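Local coordinates for RND efflux system, outer membrane lipoprotein, NodT family (Burkholderia mallei, PDB 6U94) that probably serves as the outer-membrane exit duct of an RND-type efflux system, a lipoprotein of the outer membrane factor family, at residues E150-L153 and E157-R160; I135-R140 and R160-S165; N51-A56 and E169-Y174. All blocks are in the same frame, centred on the assembly; numbering follows the deposited sequence. Where two conformers were deposited one is given.

Contact 1 of 3, residues E150-L153 and E157-R160; sequences EQYL and EARR
A tight helix-to-helix connection joins helix 146-152 to helix 156-203, and its inner corner is filled by one methyl group, that of Ala158, held against Tyr152 and Leu153. It illustrates how a short linker brings the end of one helix against the first turn of the next. Ala158 points its CB toward the end of 150-153, 3.3 Å from the carbonyl O of Tyr152 and 3.7 Å from CA of Leu153. The CA atoms of Leu153 and Ala158, the closest such pair of the two segments, are 5.1 Å apart. Around the methyl, Leu153 contributes the tip of one branch, CD2, at 4.2 Å from Ala158 CB; its CG stands anti to the carbonyl carbon (chi1 -67°), which carries the branched end nearer to helix 156-203. The Tyr152 ring approaches obliquely, with CE2 4.3 Å from the same Ala158 CB. Helix 132-142 adds to the apolar surroundings, since Leu137 touches both Leu153 and Ala158.

Thr155, in the linker, hydrogen-bonds through OG1 to the Tyr152 carbonyl and is joined by a weak hydrogen bond to the backbone N of Ala158. The polar bonding of the corner thus runs through the linker, while the two segments themselves meet by van der Waals packing, with a carbonyl oxygen resting close to a methyl group.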
loop_
_atom_site.group_PDB
_atom_site.type_symbol
_atom_site.label_atom_id
_atom_site.label_comp_id
_atom_site.label_asym_id
_atom_site.label_seq_id
_atom_site.Cartn_x
_atom_site.Cartn_y
_atom_site.Cartn_z
ATOM N N GLU A 150 -5.417 23.074 15.019
ATOM C CA GLU A 150 -5.079 22.510 16.321
ATOM C C GLU A 150 -6.324 22.088 17.089
ATOM O O GLU A 150 -6.288 21.104 17.837
ATOM C CB GLU A 150 -4.259 23.519 17.125
ATOM C CG GLU A 150 -2.886 23.794 16.521
ATOM C CD GLU A 150 -2.347 25.169 16.873
ATOM O OE1 GLU A 150 -3.032 25.913 17.605
ATOM O OE2 GLU A 150 -1.236 25.507 16.408
ATOM N N GLN A 151 -7.438 22.799 16.902
ATOM C CA GLN A 151 -8.675 22.444 17.590
ATOM C C GLN A 151 -9.375 21.271 16.914
ATOM O O GLN A 151 -9.873 20.367 17.595
ATOM C CB GLN A 151 -9.600 23.661 17.660
ATOM C CG GLN A 151 -10.939 23.396 18.317
ATOM C CD GLN A 151 -11.774 24.655 18.446
ATOM O OE1 GLN A 151 -12.697 24.884 17.663
ATOM N NE2 GLN A 151 -11.448 25.484 19.432
ATOM N N TYR A 152 -9.426 21.268 15.580
ATOM C CA TYR A 152 -10.017 20.138 14.866
ATOM C C TYR A 152 -9.262 18.848 15.154
ATOM O O TYR A 152 -9.870 17.781 15.300
ATOM C CB TYR A 152 -10.039 20.422 13.362
ATOM C CG TYR A 152 -10.417 19.230 12.501
ATOM C CD1 TYR A 152 -11.747 18.873 12.316
ATOM C CD2 TYR A 152 -9.442 18.471 11.859
ATOM C CE1 TYR A 152 -12.095 17.792 11.529
ATOM C CE2 TYR A 152 -9.781 17.390 11.072
ATOM C CZ TYR A 152 -11.107 17.053 10.910
ATOM O OH TYR A 152 -11.448 15.976 10.124
ATOM N N LEU A 153 -7.937 18.929 15.258
ATOM C CA LEU A 153 -7.098 17.753 15.442
ATOM C C LEU A 153 -7.056 17.266 16.884
ATOM O O LEU A 153 -6.439 16.230 17.150
ATOM C CB LEU A 153 -5.678 18.041 14.949
ATOM C CG LEU A 153 -5.550 18.260 13.441
ATOM C CD1 LEU A 153 -4.142 18.692 13.067
ATOM C CD2 LEU A 153 -5.945 16.999 12.686
ATOM N N GLU A 157 -11.405 11.248 17.026
ATOM C CA GLU A 157 -11.374 10.664 15.689
ATOM C C GLU A 157 -10.247 11.259 14.857
ATOM O O GLU A 157 -9.578 10.539 14.105
ATOM C CB GLU A 157 -12.724 10.853 14.988
ATOM C CG GLU A 157 -13.301 12.258 15.067
ATOM C CD GLU A 157 -14.172 12.469 16.297
ATOM O OE1 GLU A 157 -13.874 11.874 17.355
ATOM O OE2 GLU A 157 -15.160 13.226 16.203
ATOM N N ALA A 158 -10.015 12.569 14.981
ATOM C CA ALA A 158 -8.924 13.193 14.239
ATOM C C ALA A 158 -7.569 12.690 14.722
ATOM O O ALA A 158 -6.658 12.475 13.915
ATOM C CB ALA A 158 -9.002 14.716 14.356
ATOM N N ARG A 159 -7.413 12.504 16.035
ATOM C CA ARG A 159 -6.156 11.978 16.559
ATOM C C ARG A 159 -5.898 10.563 16.055
ATOM O O ARG A 159 -4.770 10.226 15.672
ATOM C CB ARG A 159 -6.175 12.008 18.085
ATOM C CG ARG A 159 -4.929 11.438 18.742
ATOM C CD ARG A 159 -4.962 11.639 20.256
ATOM N NE ARG A 159 -3.737 11.170 20.899
ATOM C CZ ARG A 159 -2.683 11.940 21.155
ATOM N NH1 ARG A 159 -2.700 13.224 20.821
ATOM N NH2 ARG A 159 -1.609 11.429 21.743
ATOM N N ARG A 160 -6.930 9.718 16.051
ATOM C CA ARG A 160 -6.765 8.359 15.555
ATOM C C ARG A 160 -6.448 8.341 14.065
ATOM O O ARG A 160 -5.678 7.490 13.606
ATOM C CB ARG A 160 -8.027 7.544 15.845
ATOM C CG ARG A 160 -7.943 6.091 15.411
ATOM C CD ARG A 160 -9.193 5.328 15.811
ATOM N NE ARG A 160 -9.057 3.896 15.578
ATOM C CZ ARG A 160 -8.398 3.069 16.384
ATOM N NH1 ARG A 160 -7.810 3.538 17.476
ATOM N NH2 ARG A 160 -8.322 1.775 16.098
#

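Contact 2 of 3, residues I135-R140 and R160-S165; sequences IDLFGR and RSVHIS
This is a buried packing contact between two steeply crossing helices, 132-142 and the early part of 156-203, in which Leu137 reaches onto Ser161 and Val162 while Phe138 meets Ser165. The axes of the two short segments pass 10.4 Å apart, with 110° between their N-to-C directions. Leu137 carries the centre. Its CG extends away from the backbone N (chi1 179°), sending both methyls across the interface: CD1 lies 3.8 Å from Ser161 CB, and CD2 is 3.9 Å from CG2 of Val162. CD1 comes equally near to that valine methyl, which therefore touches both branches of the leucine as the two side chains cross at about a right angle.

Phe138 works differently. Its end turns inward and presents an edge to Ser165, with CE2 3.9 Å from Ser165 OG near the plane of the ring. One face of the same ring is covered by its own neighbour Leu137, whose CD2 sits 4.1 Å above the ring centre, so the leucine packs on the ring of its neighbour as well as on the opposing helix. The hydroxyl of Ser165 has its polar partner in Glu134, a hydrogen bond to OE1 that links the two helices one residue before the segment. Thr76 of helix 72-86 touches both Phe138 and Val162. The short helix 132-142 is thus laid across the start of the long helix 156-203, within the mainly helical fold of an outer membrane factor.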
loop_
_atom_site.group_PDB
_atom_site.type_symbol
_atom_site.label_atom_id
_atom_site.label_comp_id
_atom_site.label_asym_id
_atom_site.label_seq_id
_atom_site.Cartn_x
_atom_site.Cartn_y
_atom_site.Cartn_z
ATOM N N ILE A 135 -8.226 11.161 3.500
ATOM C CA ILE A 135 -8.463 12.226 2.530
ATOM C C ILE A 135 -9.338 13.317 3.140
ATOM O O ILE A 135 -9.093 14.514 2.939
ATOM C CB ILE A 135 -9.086 11.645 1.247
ATOM C CG1 ILE A 135 -8.104 10.684 0.567
ATOM C CG2 ILE A 135 -9.500 12.757 0.303
ATOM C CD1 ILE A 135 -8.652 10.033 -0.686
ATOM N N ASP A 136 -10.368 12.921 3.894
ATOM C CA ASP A 136 -11.203 13.894 4.594
ATOM C C ASP A 136 -10.368 14.774 5.515
ATOM O O ASP A 136 -10.440 16.005 5.448
ATOM C CB ASP A 136 -12.294 13.177 5.392
ATOM C CG ASP A 136 -13.396 12.630 4.512
ATOM O OD1 ASP A 136 -13.644 13.218 3.438
ATOM O OD2 ASP A 136 -14.018 11.617 4.897
ATOM N N LEU A 137 -9.552 14.153 6.369
ATOM C CA LEU A 137 -8.777 14.900 7.355
ATOM C C LEU A 137 -7.819 15.882 6.690
ATOM O O LEU A 137 -7.827 17.079 6.995
ATOM C CB LEU A 137 -8.012 13.933 8.258
ATOM C CG LEU A 137 -7.146 14.606 9.326
ATOM C CD1 LEU A 137 -7.443 14.035 10.706
ATOM C CD2 LEU A 137 -5.664 14.480 8.991
ATOM N N PHE A 138 -6.976 15.387 5.781
ATOM C CA PHE A 138 -5.948 16.238 5.188
ATOM C C PHE A 138 -6.550 17.399 4.409
ATOM O O PHE A 138 -5.974 18.493 4.383
ATOM C CB PHE A 138 -5.033 15.404 4.294
ATOM C CG PHE A 138 -4.018 14.594 5.055
ATOM C CD1 PHE A 138 -2.886 15.198 5.574
ATOM C CD2 PHE A 138 -4.199 13.232 5.259
ATOM C CE1 PHE A 138 -1.949 14.462 6.280
ATOM C CE2 PHE A 138 -3.264 12.488 5.965
ATOM C CZ PHE A 138 -2.138 13.107 6.477
ATOM N N GLY A 139 -7.705 17.187 3.774
ATOM C CA GLY A 139 -8.369 18.278 3.083
ATOM C C GLY A 139 -9.029 19.265 4.022
ATOM O O GLY A 139 -9.081 20.465 3.731
ATOM N N ARG A 140 -9.537 18.785 5.159
ATOM C CA ARG A 140 -10.190 19.678 6.110
ATOM C C ARG A 140 -9.188 20.637 6.742
ATOM O O ARG A 140 -9.427 21.848 6.800
ATOM C CB ARG A 140 -10.913 18.865 7.184
ATOM N N ARG A 160 -6.930 9.718 16.051
ATOM C CA ARG A 160 -6.765 8.359 15.555
ATOM C C ARG A 160 -6.448 8.341 14.065
ATOM O O ARG A 160 -5.678 7.490 13.606
ATOM C CB ARG A 160 -8.027 7.544 15.845
ATOM C CG ARG A 160 -7.943 6.091 15.411
ATOM C CD ARG A 160 -9.193 5.328 15.811
ATOM N NE ARG A 160 -9.057 3.896 15.578
ATOM C CZ ARG A 160 -8.398 3.069 16.384
ATOM N NH1 ARG A 160 -7.810 3.538 17.476
ATOM N NH2 ARG A 160 -8.322 1.775 16.098
ATOM N N SER A 161 -7.017 9.279 13.301
ATOM C CA SER A 161 -6.775 9.310 11.862
ATOM C C SER A 161 -5.328 9.667 11.551
ATOM O O SER A 161 -4.733 9.114 10.618
ATOM C CB SER A 161 -7.731 10.296 11.188
ATOM O OG SER A 161 -7.534 10.306 9.780
ATOM N N VAL A 162 -4.742 10.584 12.325
ATOM C CA VAL A 162 -3.352 10.966 12.095
ATOM C C VAL A 162 -2.408 9.859 12.554
ATOM O O VAL A 162 -1.389 9.590 11.907
ATOM C CB VAL A 162 -3.040 12.305 12.788
ATOM C CG1 VAL A 162 -1.585 12.706 12.551
ATOM C CG2 VAL A 162 -3.987 13.392 12.289
ATOM N N HIS A 163 -2.725 9.207 13.677
ATOM C CA HIS A 163 -1.929 8.068 14.128
ATOM C C HIS A 163 -1.946 6.939 13.102
ATOM O O HIS A 163 -0.907 6.333 12.811
ATOM C CB HIS A 163 -2.447 7.562 15.474
ATOM C CG HIS A 163 -2.077 8.430 16.636
ATOM N ND1 HIS A 163 -1.342 9.589 16.498
ATOM C CD2 HIS A 163 -2.332 8.301 17.959
ATOM C CE1 HIS A 163 -1.165 10.139 17.686
ATOM N NE2 HIS A 163 -1.755 9.377 18.589
ATOM N N ILE A 164 -3.122 6.639 12.548
ATOM C CA ILE A 164 -3.233 5.576 11.555
ATOM C C ILE A 164 -2.394 5.910 10.326
ATOM O O ILE A 164 -1.655 5.065 9.809
ATOM C CB ILE A 164 -4.710 5.341 11.196
ATOM C CG1 ILE A 164 -5.421 4.585 12.320
ATOM C CG2 ILE A 164 -4.835 4.595 9.891
ATOM C CD1 ILE A 164 -6.867 4.256 12.008
ATOM N N SER A 165 -2.488 7.156 9.850
ATOM C CA SER A 165 -1.683 7.576 8.707
ATOM C C SER A 165 -0.195 7.482 9.019
ATOM O O SER A 165 0.589 6.979 8.204
ATOM C CB SER A 165 -2.043 9.005 8.297
ATOM O OG SER A 165 -3.424 9.135 8.008
#

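Contact 3 of 3, residues N51-A56 and E169-Y174; sequences NFLADA and EVANTY
Leu53 and Ala171 make the apolar half of this contact, Asp55 and Tyr174 the other. The methyl of Ala171 faces the isobutyl end of Leu53, nearest to CD2, with Leu53 CD2 and Ala171 CB 4.0 Å apart; CD1 of Leu53 follows at 4.2 Å from Ala171 CB. About one helical turn on, OD2 of Asp55 lies 3.7 Å from CE2 of Tyr174. The two side chains cross at about a right angle, yet their flat groups are nearly aligned, the carboxylate plane only 15° from the ring plane. The phenol oxygen of Tyr174 is 3.9 Å from Asp55 OD2; Tyr174 OH is buried here without a polar partner in the model.

What fixes the carboxylate lies outside this pair. Asp55 extends CG away from its backbone N (chi1 -174°), and from this N-cap position OD2 accepts a bond from the backbone N of Leu58, while OD1 forms a salt bridge with Arg264, which belongs to neither segment. Held at both oxygens by these outside partners, the carboxylate has its rotation beside the ring largely set. Within helix 156-203, away from the touching residues, the hydroxyl OG1 of Thr173 donates to the carbonyl O of Glu169 over 2.6 Å. Leu58 and Val62 of helix 56-67 touch Leu53, and Gln57 and Leu61 of the same helix touch Tyr174. Residues 51-55 thus lead into helix 56-67 while lying beside helix 156-203, whose Thr173 packs on helix 211-247.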
loop_
_atom_site.group_PDB
_atom_site.type_symbol
_atom_site.label_atom_id
_atom_site.label_comp_id
_atom_site.label_asym_id
_atom_site.label_seq_id
_atom_site.Cartn_x
_atom_site.Cartn_y
_atom_site.Cartn_z
ATOM N N ASN A 51 0.474 -6.111 16.434
ATOM C CA ASN A 51 0.090 -7.411 15.903
ATOM C C ASN A 51 0.188 -7.464 14.385
ATOM O O ASN A 51 0.292 -8.560 13.826
ATOM C CB ASN A 51 -1.323 -7.786 16.359
ATOM C CG ASN A 51 -2.316 -6.657 16.186
ATOM O OD1 ASN A 51 -2.070 -5.701 15.449
ATOM N ND2 ASN A 51 -3.451 -6.765 16.866
ATOM N N PHE A 52 0.188 -6.314 13.711
ATOM C CA PHE A 52 0.276 -6.265 12.258
ATOM C C PHE A 52 1.715 -6.088 11.784
ATOM O O PHE A 52 2.173 -6.812 10.894
ATOM C CB PHE A 52 -0.612 -5.137 11.726
ATOM C CG PHE A 52 -0.499 -4.916 10.248
ATOM C CD1 PHE A 52 -0.811 -5.928 9.352
ATOM C CD2 PHE A 52 -0.102 -3.687 9.751
ATOM C CE1 PHE A 52 -0.713 -5.720 7.986
ATOM C CE2 PHE A 52 -0.000 -3.473 8.387
ATOM C CZ PHE A 52 -0.309 -4.493 7.505
ATOM N N LEU A 53 2.437 -5.135 12.367
ATOM C CA LEU A 53 3.844 -4.923 12.036
ATOM C C LEU A 53 4.674 -5.882 12.879
ATOM O O LEU A 53 4.889 -5.656 14.072
ATOM C CB LEU A 53 4.240 -3.471 12.280
ATOM C CG LEU A 53 3.347 -2.444 11.579
ATOM C CD1 LEU A 53 3.897 -1.045 11.754
ATOM C CD2 LEU A 53 3.201 -2.778 10.106
ATOM N N ALA A 54 5.142 -6.964 12.256
ATOM C CA ALA A 54 5.830 -8.026 12.981
ATOM C C ALA A 54 7.334 -7.817 13.075
ATOM O O ALA A 54 7.953 -8.282 14.039
ATOM C CB ALA A 54 5.549 -9.380 12.322
ATOM N N ASP A 55 7.935 -7.132 12.105
ATOM C CA ASP A 55 9.384 -6.959 12.095
ATOM C C ASP A 55 9.824 -6.077 13.257
ATOM O O ASP A 55 9.258 -5.003 13.488
ATOM C CB ASP A 55 9.835 -6.357 10.766
ATOM C CG ASP A 55 11.342 -6.296 10.637
ATOM O OD1 ASP A 55 11.987 -7.364 10.703
ATOM O OD2 ASP A 55 11.879 -5.183 10.464
ATOM N N ALA A 56 10.845 -6.536 13.988
ATOM C CA ALA A 56 11.297 -5.814 15.171
ATOM C C ALA A 56 11.824 -4.431 14.811
ATOM O O ALA A 56 11.529 -3.447 15.499
ATOM C CB ALA A 56 12.371 -6.625 15.900
ATOM N N GLU A 169 2.339 5.122 7.114
ATOM C CA GLU A 169 3.324 5.754 6.245
ATOM C C GLU A 169 4.745 5.376 6.639
ATOM O O GLU A 169 5.619 5.268 5.771
ATOM C CB GLU A 169 3.150 7.272 6.265
ATOM C CG GLU A 169 3.698 7.963 5.027
ATOM C CD GLU A 169 2.966 7.551 3.759
ATOM O OE1 GLU A 169 1.728 7.701 3.704
ATOM O OE2 GLU A 169 3.628 7.071 2.816
ATOM N N VAL A 170 4.998 5.169 7.933
ATOM C CA VAL A 170 6.306 4.677 8.360
ATOM C C VAL A 170 6.543 3.271 7.823
ATOM O O VAL A 170 7.646 2.941 7.370
ATOM C CB VAL A 170 6.422 4.722 9.895
ATOM C CG1 VAL A 170 7.688 4.016 10.355
ATOM C CG2 VAL A 170 6.403 6.163 10.390
ATOM N N ALA A 171 5.510 2.426 7.856
ATOM C CA ALA A 171 5.660 1.048 7.396
ATOM C C ALA A 171 5.881 0.994 5.889
ATOM O O ALA A 171 6.769 0.282 5.408
ATOM C CB ALA A 171 4.434 0.223 7.789
ATOM N N ASN A 172 5.081 1.743 5.127
ATOM C CA ASN A 172 5.228 1.718 3.676
ATOM C C ASN A 172 6.559 2.310 3.234
ATOM O O ASN A 172 7.089 1.922 2.188
ATOM C CB ASN A 172 4.074 2.464 3.010
ATOM C CG ASN A 172 4.071 2.303 1.500
ATOM O OD1 ASN A 172 3.677 1.259 0.980
ATOM N ND2 ASN A 172 4.506 3.336 0.788
ATOM N N THR A 173 7.111 3.244 4.011
ATOM C CA THR A 173 8.389 3.848 3.645
ATOM C C THR A 173 9.557 2.912 3.933
ATOM O O THR A 173 10.494 2.822 3.132
ATOM C CB THR A 173 8.571 5.175 4.383
ATOM O OG1 THR A 173 7.481 6.044 4.061
ATOM C CG2 THR A 173 9.867 5.847 3.971
ATOM N N TYR A 174 9.523 2.214 5.071
ATOM C CA TYR A 174 10.591 1.270 5.386
ATOM C C TYR A 174 10.522 0.044 4.485
ATOM O O TYR A 174 11.559 -0.495 4.080
ATOM C CB TYR A 174 10.517 0.865 6.857
ATOM C CG TYR A 174 11.560 -0.148 7.279
ATOM C CD1 TYR A 174 12.902 0.197 7.357
ATOM C CD2 TYR A 174 11.198 -1.448 7.616
ATOM C CE1 TYR A 174 13.858 -0.724 7.749
ATOM C CE2 TYR A 174 12.146 -2.376 8.009
ATOM C CZ TYR A 174 13.474 -2.010 8.074
ATOM O OH TYR A 174 14.418 -2.933 8.465
#

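In the fold
From the N terminus, the chain first runs through 51-55 and then into helix 56-67. Contact 3 joins this early loop to residues 169-174, closing a loop of more than a hundred residues, and the other two contacts nest inside it. Contact 2 closes the next, shorter loop, from helix 132-142 back to 160-165; contact 1 closes the tightest, across the linker from helix 146-152. Contacts 1 and 2 touch directly, largely through Leu137, with centres about 8 Å apart. Contact 3 stands further along, its centre about 19 Å from that of contact 2. All three use helix 156-203, on which the loop 51-55, helix 132-142 and the end of helix 146-152 pack.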